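Local coordinates for protein phosphoribosylamine--glycine ligase (Thermotoga maritima, PDB 1VKZ) that catalyses the ATP-dependent joining of glycine to 5-phosphoribosylamine, giving glycinamide ribonucleotide in the de novo pathway to purines, at residues G291-E296 against G372-H377; E353-F358 against H377-G382; G230-W235 against T405-I410; V18-S23 against V41-G46. All blocks are in the same frame, centred on the assembly; numbering follows the deposited sequence.

Interaction 1. Residues G291-E296 against G372-H377; sequences GDPETE and GGRVLH
R374 takes hold of the backbone oxygen of D292 end-on with both terminal nitrogens. NH1 lies 3.0 Å from D292 O and NH2 3.1 Å from the same D292 O, with N-H...O angles of 152° and 145°. The oxygen sits in the guanidinium plane, yet both donors reach it from one face of the carbonyl group, well above its plane. P293 CD packs at the guanidinium edge, 3.7 Å from R374 NH1, while D292 OD1 hangs over a face, 4.0 Å from R374 NH2: a long salt bridge of charges alone. The R374 chain runs out extended until it bends at chi3 (-73°), which turns the guanidinium toward the D292 carbonyl.

Beside this grip lies the H377 ring, with P293 CB at its edge, 3.8 Å from H377 ND1. A water links the segments, 2.8 Å from D292 OD2, to which it donates, and 3.0 Å from H377 NE2.

Further out, G231 O takes a bond from R374 NH1, D330 OD2 pairs with H377 ND1, and R26 N with D292 OD2. P293, behind a cis peptide bond, is the N-cap of helix 294-301. With an alanine in place of R374, D292 O would probably lose both its donors, G231 O would lose its bond from NH1, and the long-range attraction to the D292 carboxylate would go. The contact thus joins the ATP-grasp part to the C-terminal part of the chain through a cation held on a neutral carbonyl and a water-bridged carboxylate–imidazole pair.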
loop_
_atom_site.group_PDB
_atom_site.type_symbol
_atom_site.label_atom_id
_atom_site.label_comp_id
_atom_site.label_asym_id
_atom_site.label_seq_id
_atom_site.Cartn_x
_atom_site.Cartn_y
_atom_site.Cartn_z
ATOM N N GLY A 291 1.065 1.554 2.146
ATOM C CA GLY A 291 0.606 0.165 1.988
ATOM C C GLY A 291 -0.356 -0.384 3.060
ATOM O O GLY A 291 -0.555 0.225 4.121
ATOM N N ASP A 292 -0.977 -1.522 2.737
ATOM C CA ASP A 292 -1.910 -2.260 3.601
ATOM C C ASP A 292 -1.500 -3.711 3.419
ATOM O O ASP A 292 -1.701 -4.248 2.352
ATOM C CB ASP A 292 -3.343 -2.077 3.113
ATOM C CG ASP A 292 -4.416 -2.331 4.196
ATOM O OD1 ASP A 292 -4.241 -3.096 5.150
ATOM O OD2 ASP A 292 -5.523 -1.779 4.149
ATOM N N PRO A 293 -0.937 -4.373 4.429
ATOM C CA PRO A 293 -1.002 -3.972 5.816
ATOM C C PRO A 293 0.224 -3.285 6.411
ATOM O O PRO A 293 0.418 -3.378 7.617
ATOM C CB PRO A 293 -1.202 -5.303 6.489
ATOM C CG PRO A 293 -0.494 -6.293 5.609
ATOM C CD PRO A 293 -0.220 -5.647 4.290
ATOM N N GLU A 294 1.034 -2.580 5.626
ATOM C CA GLU A 294 2.191 -1.896 6.235
ATOM C C GLU A 294 1.791 -0.759 7.172
ATOM O O GLU A 294 2.434 -0.515 8.164
ATOM C CB GLU A 294 3.139 -1.331 5.181
ATOM C CG GLU A 294 3.923 -2.374 4.400
ATOM C CD GLU A 294 3.355 -2.612 3.028
ATOM O OE1 GLU A 294 2.117 -2.677 2.915
ATOM O OE2 GLU A 294 4.148 -2.740 2.078
ATOM N N THR A 295 0.750 -0.032 6.813
ATOM C CA THR A 295 0.275 1.096 7.622
ATOM C C THR A 295 -0.090 0.687 9.034
ATOM O O THR A 295 0.284 1.360 10.002
ATOM C CB THR A 295 -0.957 1.773 6.942
ATOM O OG1 THR A 295 -0.594 2.386 5.688
ATOM C CG2 THR A 295 -1.522 2.922 7.803
ATOM N N GLU A 296 -0.833 -0.407 9.152
ATOM C CA GLU A 296 -1.203 -1.002 10.457
ATOM C C GLU A 296 0.036 -1.111 11.330
ATOM O O GLU A 296 0.026 -0.714 12.476
ATOM C CB GLU A 296 -1.828 -2.400 10.264
ATOM C CG GLU A 296 -3.237 -2.404 9.690
ATOM C CD GLU A 296 -3.344 -2.351 8.170
ATOM O OE1 GLU A 296 -2.525 -1.706 7.456
ATOM O OE2 GLU A 296 -4.321 -2.938 7.674
ATOM N N GLY A 372 -15.467 -8.841 2.755
ATOM C CA GLY A 372 -14.277 -8.430 2.017
ATOM C C GLY A 372 -13.238 -9.516 2.122
ATOM O O GLY A 372 -13.332 -10.422 2.974
ATOM N N GLY A 373 -12.227 -9.427 1.273
ATOM C CA GLY A 373 -11.190 -10.462 1.223
ATOM C C GLY A 373 -10.411 -10.586 2.507
ATOM O O GLY A 373 -10.272 -11.668 3.058
ATOM N N ARG A 374 -9.873 -9.461 2.945
ATOM C CA ARG A 374 -9.175 -9.349 4.202
ATOM C C ARG A 374 -10.155 -8.784 5.215
ATOM O O ARG A 374 -10.735 -7.689 5.028
ATOM C CB ARG A 374 -7.940 -8.466 4.043
ATOM C CG ARG A 374 -7.029 -9.027 2.956
ATOM C CD ARG A 374 -5.630 -8.426 2.871
ATOM N NE ARG A 374 -5.628 -7.073 2.311
ATOM C CZ ARG A 374 -4.561 -6.290 2.265
ATOM N NH1 ARG A 374 -3.404 -6.709 2.738
ATOM N NH2 ARG A 374 -4.658 -5.089 1.755
ATOM N N VAL A 375 -10.324 -9.540 6.301
ATOM C CA VAL A 375 -11.373 -9.283 7.276
ATOM C C VAL A 375 -10.788 -8.448 8.397
ATOM O O VAL A 375 -11.195 -7.287 8.626
ATOM C CB VAL A 375 -11.986 -10.626 7.782
ATOM C CG1 VAL A 375 -13.243 -10.417 8.652
ATOM C CG2 VAL A 375 -12.337 -11.475 6.603
ATOM N N LEU A 376 -9.811 -9.026 9.071
ATOM C CA LEU A 376 -9.221 -8.405 10.251
ATOM C C LEU A 376 -7.704 -8.389 10.209
ATOM O O LEU A 376 -7.065 -9.299 9.683
ATOM C CB LEU A 376 -9.632 -9.154 11.534
ATOM C CG LEU A 376 -11.133 -9.250 11.756
ATOM C CD1 LEU A 376 -11.504 -10.450 12.592
ATOM C CD2 LEU A 376 -11.660 -7.983 12.402
ATOM N N HIS A 377 -7.155 -7.383 10.878
ATOM C CA HIS A 377 -5.763 -7.309 11.180
ATOM C C HIS A 377 -5.617 -7.491 12.678
ATOM O O HIS A 377 -6.073 -6.666 13.444
ATOM C CB HIS A 377 -5.258 -5.979 10.686
ATOM C CG HIS A 377 -5.515 -5.785 9.231
ATOM N ND1 HIS A 377 -4.511 -5.831 8.290
ATOM C CD2 HIS A 377 -6.671 -5.627 8.546
ATOM C CE1 HIS A 377 -5.036 -5.669 7.088
ATOM N NE2 HIS A 377 -6.345 -5.537 7.217
HETATM O O HOH W 1 -7.219 -3.872 4.935
#

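Interaction 2. Residues E353-F358 against H377-G382; sequences EGLIFF and HCMGTG
The selenomethionine M379 threads its side chain past L355 and against the F357 ring. Its CB lies 3.4 Å from L355 O and is also in van der Waals contact with L355 CD2. At CG the neighbours are L355 CG, 3.8 Å from it, and, closer, F357 CE2, 3.5 Å from M379 CG. Two bends, at chi2 and chi3 (97°), then fold the chain so that SE comes 3.6 Å from F357 CD2. Measured to the ring centroid of F357, SE is 4.7 Å away and 72° off the ring normal, an oblique Met-aromatic contact. The terminal CE touches F357 CD2 more loosely.

Beneath these side chains, strands 356-358 and 377-382 run antiparallel, at 158°, as neighbours in the six-stranded antiparallel sheet. F357 and H377 form a hydrogen-bonded pair: H377 N donates to F357 O at 2.7 Å and F357 N to H377 O. M379 N also donates to L355 O, and I356 faces C378 as the non-hydrogen-bonded pair. W32 meets the F357 ring edge-to-face. Across these strands the hydrogen bonds are those of the backbone, while H377 ND1 turns to D330; what joins the side chains of L355, F357 and M379 is dispersion, with the polarisable selenium lying against aromatic carbon.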
loop_
_atom_site.group_PDB
_atom_site.type_symbol
_atom_site.label_atom_id
_atom_site.label_comp_id
_atom_site.label_asym_id
_atom_site.label_seq_id
_atom_site.Cartn_x
_atom_site.Cartn_y
_atom_site.Cartn_z
ATOM N N GLU A 353 -10.603 -8.034 24.517
ATOM C CA GLU A 353 -9.584 -7.041 24.150
ATOM C C GLU A 353 -8.594 -7.509 23.069
ATOM O O GLU A 353 -8.691 -8.621 22.546
ATOM C CB GLU A 353 -8.884 -6.470 25.408
ATOM C CG GLU A 353 -7.924 -7.388 26.154
ATOM C CD GLU A 353 -7.390 -6.724 27.429
ATOM O OE1 GLU A 353 -6.973 -5.539 27.360
ATOM O OE2 GLU A 353 -7.402 -7.368 28.505
ATOM N N GLY A 354 -7.677 -6.612 22.719
ATOM C CA GLY A 354 -6.723 -6.826 21.632
ATOM C C GLY A 354 -6.784 -5.691 20.630
ATOM O O GLY A 354 -7.842 -5.141 20.362
ATOM N N LEU A 355 -5.642 -5.337 20.075
ATOM C CA LEU A 355 -5.614 -4.375 19.021
ATOM C C LEU A 355 -5.953 -5.054 17.713
ATOM O O LEU A 355 -5.165 -5.790 17.166
ATOM C CB LEU A 355 -4.247 -3.727 18.934
ATOM C CG LEU A 355 -4.218 -2.534 17.991
ATOM C CD1 LEU A 355 -5.258 -1.513 18.419
ATOM C CD2 LEU A 355 -2.802 -1.936 17.982
ATOM N N ILE A 356 -7.138 -4.765 17.200
ATOM C CA ILE A 356 -7.569 -5.252 15.902
ATOM C C ILE A 356 -7.860 -4.058 15.020
ATOM O O ILE A 356 -8.362 -3.046 15.486
ATOM C CB ILE A 356 -8.843 -6.126 16.038
ATOM C CG1 ILE A 356 -8.598 -7.269 16.998
ATOM C CG2 ILE A 356 -9.275 -6.722 14.667
ATOM C CD1 ILE A 356 -9.808 -8.048 17.274
ATOM N N PHE A 357 -7.490 -4.160 13.747
ATOM C CA PHE A 357 -7.921 -3.216 12.745
ATOM C C PHE A 357 -8.843 -3.981 11.835
ATOM O O PHE A 357 -8.537 -5.081 11.439
ATOM C CB PHE A 357 -6.747 -2.655 11.981
ATOM C CG PHE A 357 -5.812 -1.858 12.825
ATOM C CD1 PHE A 357 -6.277 -0.765 13.562
ATOM C CD2 PHE A 357 -4.478 -2.161 12.872
ATOM C CE1 PHE A 357 -5.412 -0.010 14.341
ATOM C CE2 PHE A 357 -3.615 -1.419 13.656
ATOM C CZ PHE A 357 -4.075 -0.346 14.379
ATOM N N PHE A 358 -9.979 -3.380 11.526
ATOM C CA PHE A 358 -11.031 -3.992 10.766
ATOM C C PHE A 358 -10.980 -3.511 9.344
ATOM O O PHE A 358 -10.677 -2.342 9.065
ATOM C CB PHE A 358 -12.372 -3.611 11.364
ATOM C CG PHE A 358 -12.575 -4.127 12.763
ATOM C CD1 PHE A 358 -12.146 -3.399 13.852
ATOM C CD2 PHE A 358 -13.221 -5.327 12.982
ATOM C CE1 PHE A 358 -12.312 -3.864 15.114
ATOM C CE2 PHE A 358 -13.400 -5.792 14.264
ATOM C CZ PHE A 358 -12.938 -5.057 15.329
ATOM N N HIS A 377 -7.155 -7.383 10.878
ATOM C CA HIS A 377 -5.763 -7.309 11.180
ATOM C C HIS A 377 -5.617 -7.491 12.678
ATOM O O HIS A 377 -6.073 -6.666 13.444
ATOM C CB HIS A 377 -5.258 -5.979 10.686
ATOM C CG HIS A 377 -5.515 -5.785 9.231
ATOM N ND1 HIS A 377 -4.511 -5.831 8.290
ATOM C CD2 HIS A 377 -6.671 -5.627 8.546
ATOM C CE1 HIS A 377 -5.036 -5.669 7.088
ATOM N NE2 HIS A 377 -6.345 -5.537 7.217
ATOM N N CYS A 378 -4.990 -8.603 13.086
ATOM C CA CYS A 378 -4.644 -8.839 14.487
ATOM C C CYS A 378 -3.230 -8.350 14.836
ATOM O O CYS A 378 -2.240 -8.797 14.261
ATOM C CB CYS A 378 -4.792 -10.301 14.806
ATOM S SG CYS A 378 -6.516 -10.822 14.768
HETATM N N MSE A 379 -3.144 -7.383 15.740
HETATM C CA MSE A 379 -1.856 -6.764 16.061
HETATM C C MSE A 379 -1.278 -7.374 17.335
HETATM O O MSE A 379 -1.994 -7.616 18.303
HETATM C CB MSE A 379 -1.972 -5.236 16.250
HETATM C CG MSE A 379 -2.727 -4.477 15.143
HETATM SE SE MSE A 379 -1.902 -4.647 13.362
HETATM C CE MSE A 379 -2.859 -5.913 12.754
ATOM N N GLY A 380 0.029 -7.619 17.296
ATOM C CA GLY A 380 0.800 -7.954 18.450
ATOM C C GLY A 380 1.844 -6.887 18.602
ATOM O O GLY A 380 2.296 -6.335 17.615
ATOM N N THR A 381 2.221 -6.600 19.854
ATOM C CA THR A 381 3.255 -5.618 20.157
ATOM C C THR A 381 4.179 -6.183 21.216
ATOM O O THR A 381 3.765 -6.991 22.014
ATOM C CB THR A 381 2.629 -4.296 20.685
ATOM O OG1 THR A 381 1.760 -4.576 21.789
ATOM C CG2 THR A 381 1.733 -3.644 19.654
ATOM N N GLY A 382 5.432 -5.749 21.209
ATOM C CA GLY A 382 6.372 -6.118 22.248
ATOM C C GLY A 382 7.710 -5.428 22.082
ATOM O O GLY A 382 7.924 -4.671 21.137
#

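Interaction 3. Residues G230-W235 against T405-I410; sequences GGMGSW and TYRRDI
M232 and R407 meet where strand 233-236 of the antiparallel sheet shared by the ATP-grasp and C-terminal parts enters that sheet, with the C-terminal tail 405-410 laid against it. The contact is mainly apolar. M232 CB rests on the aliphatic part of R407, 3.5 Å from R407 CD. The selenomethionine then bends at chi2 (-64°) and chi3 (-79°), which swings its methyl CE back to the tail's backbone, 3.7 Å from T405 O and 4.0 Å from Y406 CA. I410 fills the other end: its CD1 lies 3.7 Å from G233 CA, where a side chain would collide with that methyl, and the backbone angles of G233 themselves call for glycine.

Charge and hydrogen bonds hold R407. Its NH2 makes a weak, strongly bent hydrogen bond, part of a salt bridge, to D409 OD1, while NH1 forms a salt bridge with D224 and a hydrogen bond to R219 O. The arginine's charge is thus engaged away from M232, and its CD and CG methylenes meet M232 CB and CG.

Polar linkage across the segments runs through a water, which donates to M232 O at 2.5 Å and accepts from R407 N at 3.1 Å.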
loop_
_atom_site.group_PDB
_atom_site.type_symbol
_atom_site.label_atom_id
_atom_site.label_comp_id
_atom_site.label_asym_id
_atom_site.label_seq_id
_atom_site.Cartn_x
_atom_site.Cartn_y
_atom_site.Cartn_z
ATOM N N GLY A 230 -2.930 -8.826 -1.540
ATOM C CA GLY A 230 -2.594 -7.443 -1.237
ATOM C C GLY A 230 -1.838 -7.297 0.068
ATOM O O GLY A 230 -1.526 -6.133 0.442
ATOM N N GLY A 231 -1.639 -8.457 0.756
ATOM C CA GLY A 231 -0.750 -8.655 1.913
ATOM C C GLY A 231 -1.306 -9.497 3.062
ATOM O O GLY A 231 -2.339 -9.175 3.607
HETATM N N MSE A 232 -0.606 -10.554 3.463
HETATM C CA MSE A 232 -1.093 -11.479 4.519
HETATM C C MSE A 232 -0.523 -11.224 5.941
HETATM O O MSE A 232 -0.869 -11.898 6.915
HETATM C CB MSE A 232 -0.865 -12.915 4.101
HETATM C CG MSE A 232 -1.749 -13.304 2.942
HETATM SE SE MSE A 232 -3.669 -13.234 3.427
HETATM C CE MSE A 232 -3.854 -15.030 4.459
ATOM N N GLY A 233 0.353 -10.248 6.047
ATOM C CA GLY A 233 0.781 -9.784 7.338
ATOM C C GLY A 233 1.996 -8.930 7.138
ATOM O O GLY A 233 2.509 -8.798 6.019
ATOM N N SER A 234 2.464 -8.345 8.230
ATOM C CA SER A 234 3.729 -7.647 8.217
ATOM C C SER A 234 4.223 -7.485 9.629
ATOM O O SER A 234 3.512 -7.734 10.608
ATOM C CB SER A 234 3.607 -6.299 7.531
ATOM O OG SER A 234 2.639 -5.551 8.204
ATOM N N TRP A 235 5.480 -7.119 9.728
ATOM C CA TRP A 235 5.995 -6.770 10.998
ATOM C C TRP A 235 7.008 -5.687 10.819
ATOM O O TRP A 235 7.425 -5.399 9.705
ATOM C CB TRP A 235 6.591 -7.967 11.674
ATOM C CG TRP A 235 7.760 -8.503 10.993
ATOM C CD1 TRP A 235 7.796 -9.509 10.035
ATOM C CD2 TRP A 235 9.110 -8.121 11.217
ATOM N NE1 TRP A 235 9.093 -9.747 9.649
ATOM C CE2 TRP A 235 9.924 -8.910 10.357
ATOM C CE3 TRP A 235 9.727 -7.193 12.057
ATOM C CZ2 TRP A 235 11.316 -8.784 10.326
ATOM C CZ3 TRP A 235 11.100 -7.074 12.021
ATOM C CH2 TRP A 235 11.883 -7.869 11.172
ATOM N N THR A 405 -8.884 -17.666 7.481
ATOM C CA THR A 405 -7.677 -17.988 6.725
ATOM C C THR A 405 -6.459 -17.126 7.100
ATOM O O THR A 405 -6.471 -15.888 6.953
ATOM C CB THR A 405 -7.981 -17.797 5.233
ATOM O OG1 THR A 405 -9.018 -18.703 4.834
ATOM C CG2 THR A 405 -6.790 -18.171 4.370
ATOM N N TYR A 406 -5.397 -17.779 7.552
ATOM C CA TYR A 406 -4.215 -17.060 7.921
ATOM C C TYR A 406 -2.919 -17.828 7.813
ATOM O O TYR A 406 -2.916 -19.038 7.699
ATOM C CB TYR A 406 -4.359 -16.465 9.316
ATOM C CG TYR A 406 -4.295 -17.396 10.502
ATOM C CD1 TYR A 406 -5.442 -17.966 11.009
ATOM C CD2 TYR A 406 -3.104 -17.603 11.197
ATOM C CE1 TYR A 406 -5.400 -18.769 12.147
ATOM C CE2 TYR A 406 -3.052 -18.409 12.348
ATOM C CZ TYR A 406 -4.206 -18.975 12.813
ATOM O OH TYR A 406 -4.217 -19.772 13.935
ATOM N N ARG A 407 -1.817 -17.068 7.842
ATOM C CA ARG A 407 -0.463 -17.591 7.790
ATOM C C ARG A 407 0.122 -17.634 9.177
ATOM O O ARG A 407 0.162 -16.613 9.868
ATOM C CB ARG A 407 0.437 -16.681 6.971
ATOM C CG ARG A 407 0.131 -16.649 5.517
ATOM C CD ARG A 407 1.089 -15.772 4.728
ATOM N NE ARG A 407 2.441 -16.320 4.693
ATOM C CZ ARG A 407 3.394 -15.970 3.843
ATOM N NH1 ARG A 407 3.182 -15.063 2.897
ATOM N NH2 ARG A 407 4.584 -16.534 3.944
ATOM N N ARG A 408 0.607 -18.805 9.565
ATOM C CA ARG A 408 1.280 -18.995 10.860
ATOM C C ARG A 408 2.767 -18.717 10.713
ATOM O O ARG A 408 3.527 -18.804 11.672
ATOM C CB ARG A 408 1.074 -20.425 11.337
ATOM C CG ARG A 408 -0.382 -20.798 11.482
ATOM C CD ARG A 408 -0.714 -22.165 10.966
ATOM N NE ARG A 408 -1.804 -22.754 11.731
ATOM C CZ ARG A 408 -3.083 -22.391 11.634
ATOM N NH1 ARG A 408 -3.475 -21.419 10.801
ATOM N NH2 ARG A 408 -3.985 -23.018 12.388
ATOM N N ASP A 409 3.120 -18.389 9.477
ATOM C CA ASP A 409 4.424 -17.970 8.997
ATOM C C ASP A 409 4.988 -16.665 9.554
ATOM O O ASP A 409 6.193 -16.463 9.528
ATOM C CB ASP A 409 4.249 -17.724 7.482
ATOM C CG ASP A 409 5.475 -18.010 6.710
ATOM O OD1 ASP A 409 6.056 -17.072 6.118
ATOM O OD2 ASP A 409 5.935 -19.159 6.643
ATOM N N ILE A 410 4.124 -15.757 9.998
ATOM C CA ILE A 410 4.498 -14.353 10.074
ATOM C C ILE A 410 5.550 -14.078 11.137
ATOM O O ILE A 410 5.429 -14.552 12.247
ATOM C CB ILE A 410 3.198 -13.476 10.216
ATOM C CG1 ILE A 410 2.436 -13.545 8.890
ATOM C CG2 ILE A 410 3.507 -12.032 10.548
ATOM C CD1 ILE A 410 1.032 -13.071 8.958
HETATM O O HOH W 2 -1.987 -14.033 7.553
#

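Interaction 4. Residues V18-S23 against V41-G46; sequences VHILGS and VHFYPG
Strands 18-22 and 41-43 run parallel, their axes 4.7 Å apart at 20°, and H42 N to V18 O, I20 N to H42 O and Y44 N to I20 O form a regular ladder that G22 N to Y44 O and G46 N to G22 O carry past the corner at Y44. On one face H19, H42 and Y44 gather as an aromatic cluster. The H19 and H42 rings lie side by side, planes 17° apart and centroids 4.8 Å apart, slid so far that they scarcely overlap. Y44 CG lies anti to its carbonyl carbon (chi1 -56°), which carries the ring across to H19. H19 ND1 and Y44 OH share a hydrogen bond of 2.6 Å, the rings meeting rim to rim.

The two strands and helix 25-36 between them make a beta-alpha-beta unit of the Rossmann-like N domain. V18, I20 and V41 of the opposite face pack against that helix, whose I30 touches I20 and whose F34 touches V18 and V41. I20 CD1 lies 3.8 Å from V41 CG1 and 4.0 Å from F43 CE2.

A phenylalanine in place of Y44 would probably leave H19 ND1 without its hydroxyl partner and the H19 ring freer to turn. E71 holds the other nitrogen of H19, while H42 pairs through NE2 with E40 and through ND1 with H57.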
loop_
_atom_site.group_PDB
_atom_site.type_symbol
_atom_site.label_atom_id
_atom_site.label_comp_id
_atom_site.label_asym_id
_atom_site.label_seq_id
_atom_site.Cartn_x
_atom_site.Cartn_y
_atom_site.Cartn_z
ATOM N N VAL A 18 -10.481 15.153 11.183
ATOM C CA VAL A 18 -9.802 14.331 10.205
ATOM C C VAL A 18 -10.798 13.484 9.430
ATOM O O VAL A 18 -11.691 12.850 9.980
ATOM C CB VAL A 18 -8.786 13.442 10.899
ATOM C CG1 VAL A 18 -8.027 12.571 9.899
ATOM C CG2 VAL A 18 -7.836 14.310 11.720
ATOM N N HIS A 19 -10.640 13.487 8.124
ATOM C CA HIS A 19 -11.544 12.769 7.275
ATOM C C HIS A 19 -10.809 11.719 6.464
ATOM O O HIS A 19 -9.917 12.024 5.684
ATOM C CB HIS A 19 -12.169 13.786 6.385
ATOM C CG HIS A 19 -13.020 14.764 7.115
ATOM N ND1 HIS A 19 -14.340 14.515 7.409
ATOM C CD2 HIS A 19 -12.754 15.997 7.593
ATOM C CE1 HIS A 19 -14.866 15.571 8.003
ATOM N NE2 HIS A 19 -13.924 16.486 8.124
ATOM N N ILE A 20 -11.157 10.463 6.678
ATOM C CA ILE A 20 -10.438 9.376 6.048
ATOM C C ILE A 20 -11.321 8.697 5.004
ATOM O O ILE A 20 -12.415 8.135 5.295
ATOM C CB ILE A 20 -9.923 8.385 7.139
ATOM C CG1 ILE A 20 -8.971 9.128 8.073
ATOM C CG2 ILE A 20 -9.199 7.188 6.526
ATOM C CD1 ILE A 20 -8.727 8.475 9.315
ATOM N N LEU A 21 -10.844 8.741 3.772
ATOM C CA LEU A 21 -11.528 8.028 2.684
ATOM C C LEU A 21 -11.071 6.561 2.601
ATOM O O LEU A 21 -9.909 6.282 2.495
ATOM C CB LEU A 21 -11.306 8.770 1.382
ATOM C CG LEU A 21 -11.905 10.177 1.223
ATOM C CD1 LEU A 21 -12.243 10.908 2.460
ATOM C CD2 LEU A 21 -10.957 11.033 0.402
ATOM N N GLY A 22 -12.021 5.640 2.698
ATOM C CA GLY A 22 -11.771 4.230 2.544
ATOM C C GLY A 22 -12.434 3.369 3.605
ATOM O O GLY A 22 -13.152 3.864 4.493
ATOM N N SER A 23 -12.174 2.065 3.506
ATOM C CA SER A 23 -12.825 1.074 4.354
ATOM C C SER A 23 -11.935 -0.080 4.864
ATOM O O SER A 23 -12.462 -1.021 5.468
ATOM C CB SER A 23 -14.004 0.474 3.574
ATOM O OG SER A 23 -13.579 0.170 2.263
ATOM N N VAL A 41 -12.740 12.061 14.122
ATOM C CA VAL A 41 -12.385 11.326 12.936
ATOM C C VAL A 41 -13.635 10.860 12.211
ATOM O O VAL A 41 -14.532 10.270 12.793
ATOM C CB VAL A 41 -11.359 10.190 13.277
ATOM C CG1 VAL A 41 -11.200 9.174 12.152
ATOM C CG2 VAL A 41 -9.994 10.802 13.623
ATOM N N HIS A 42 -13.690 11.171 10.925
ATOM C CA HIS A 42 -14.756 10.725 10.060
ATOM C C HIS A 42 -14.205 9.795 8.975
ATOM O O HIS A 42 -13.226 10.107 8.295
ATOM C CB HIS A 42 -15.450 11.927 9.443
ATOM C CG HIS A 42 -15.906 12.928 10.455
ATOM N ND1 HIS A 42 -17.144 12.867 11.059
ATOM C CD2 HIS A 42 -15.269 13.984 11.006
ATOM C CE1 HIS A 42 -17.255 13.855 11.927
ATOM N NE2 HIS A 42 -16.128 14.548 11.913
ATOM N N PHE A 43 -14.851 8.647 8.821
ATOM C CA PHE A 43 -14.464 7.691 7.809
ATOM C C PHE A 43 -15.506 7.628 6.704
ATOM O O PHE A 43 -16.702 7.745 6.954
ATOM C CB PHE A 43 -14.347 6.338 8.408
ATOM C CG PHE A 43 -13.463 6.259 9.595
ATOM C CD1 PHE A 43 -13.982 6.440 10.875
ATOM C CD2 PHE A 43 -12.137 5.868 9.459
ATOM C CE1 PHE A 43 -13.172 6.274 12.007
ATOM C CE2 PHE A 43 -11.348 5.702 10.568
ATOM C CZ PHE A 43 -11.887 5.910 11.871
ATOM N N TYR A 44 -15.037 7.442 5.478
ATOM C CA TYR A 44 -15.892 7.493 4.296
ATOM C C TYR A 44 -15.542 6.356 3.326
ATOM O O TYR A 44 -14.610 6.511 2.541
ATOM C CB TYR A 44 -15.684 8.808 3.579
ATOM C CG TYR A 44 -15.916 10.032 4.419
ATOM C CD1 TYR A 44 -14.928 10.509 5.276
ATOM C CD2 TYR A 44 -17.114 10.736 4.345
ATOM C CE1 TYR A 44 -15.150 11.644 6.048
ATOM C CE2 TYR A 44 -17.336 11.879 5.119
ATOM C CZ TYR A 44 -16.342 12.314 5.944
ATOM O OH TYR A 44 -16.555 13.397 6.692
ATOM N N PRO A 45 -16.260 5.229 3.343
ATOM C CA PRO A 45 -17.359 4.921 4.269
ATOM C C PRO A 45 -16.994 4.154 5.536
ATOM O O PRO A 45 -17.870 3.786 6.285
ATOM C CB PRO A 45 -18.274 4.063 3.401
ATOM C CG PRO A 45 -17.328 3.313 2.545
ATOM C CD PRO A 45 -16.114 4.173 2.340
ATOM N N GLY A 46 -15.721 3.920 5.792
ATOM C CA GLY A 46 -15.347 3.042 6.877
ATOM C C GLY A 46 -15.941 1.633 6.785
ATOM O O GLY A 46 -16.246 1.112 5.696
#

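Overall arrangement
Along the chain, interaction 4 closes first, a short loop inside the N-terminal Rossmann-like part that is complete before the others begin. Interaction 3 opens next, at 230-235, and shuts only at the tail 405-410, so its long loop contains interactions 1 and 2. Those two cross: 291-296 opens interaction 1, 353-358 opens interaction 2 before it closes, and both end on strand 374-382, with H377 in common. Interactions 1 and 3 tie the ATP-grasp part to the C-terminal part, and touch where R374 reaches G231. Interaction 2 stays within the C-terminal part, about 20 Å centre to centre from interaction 4, which touches none of the others.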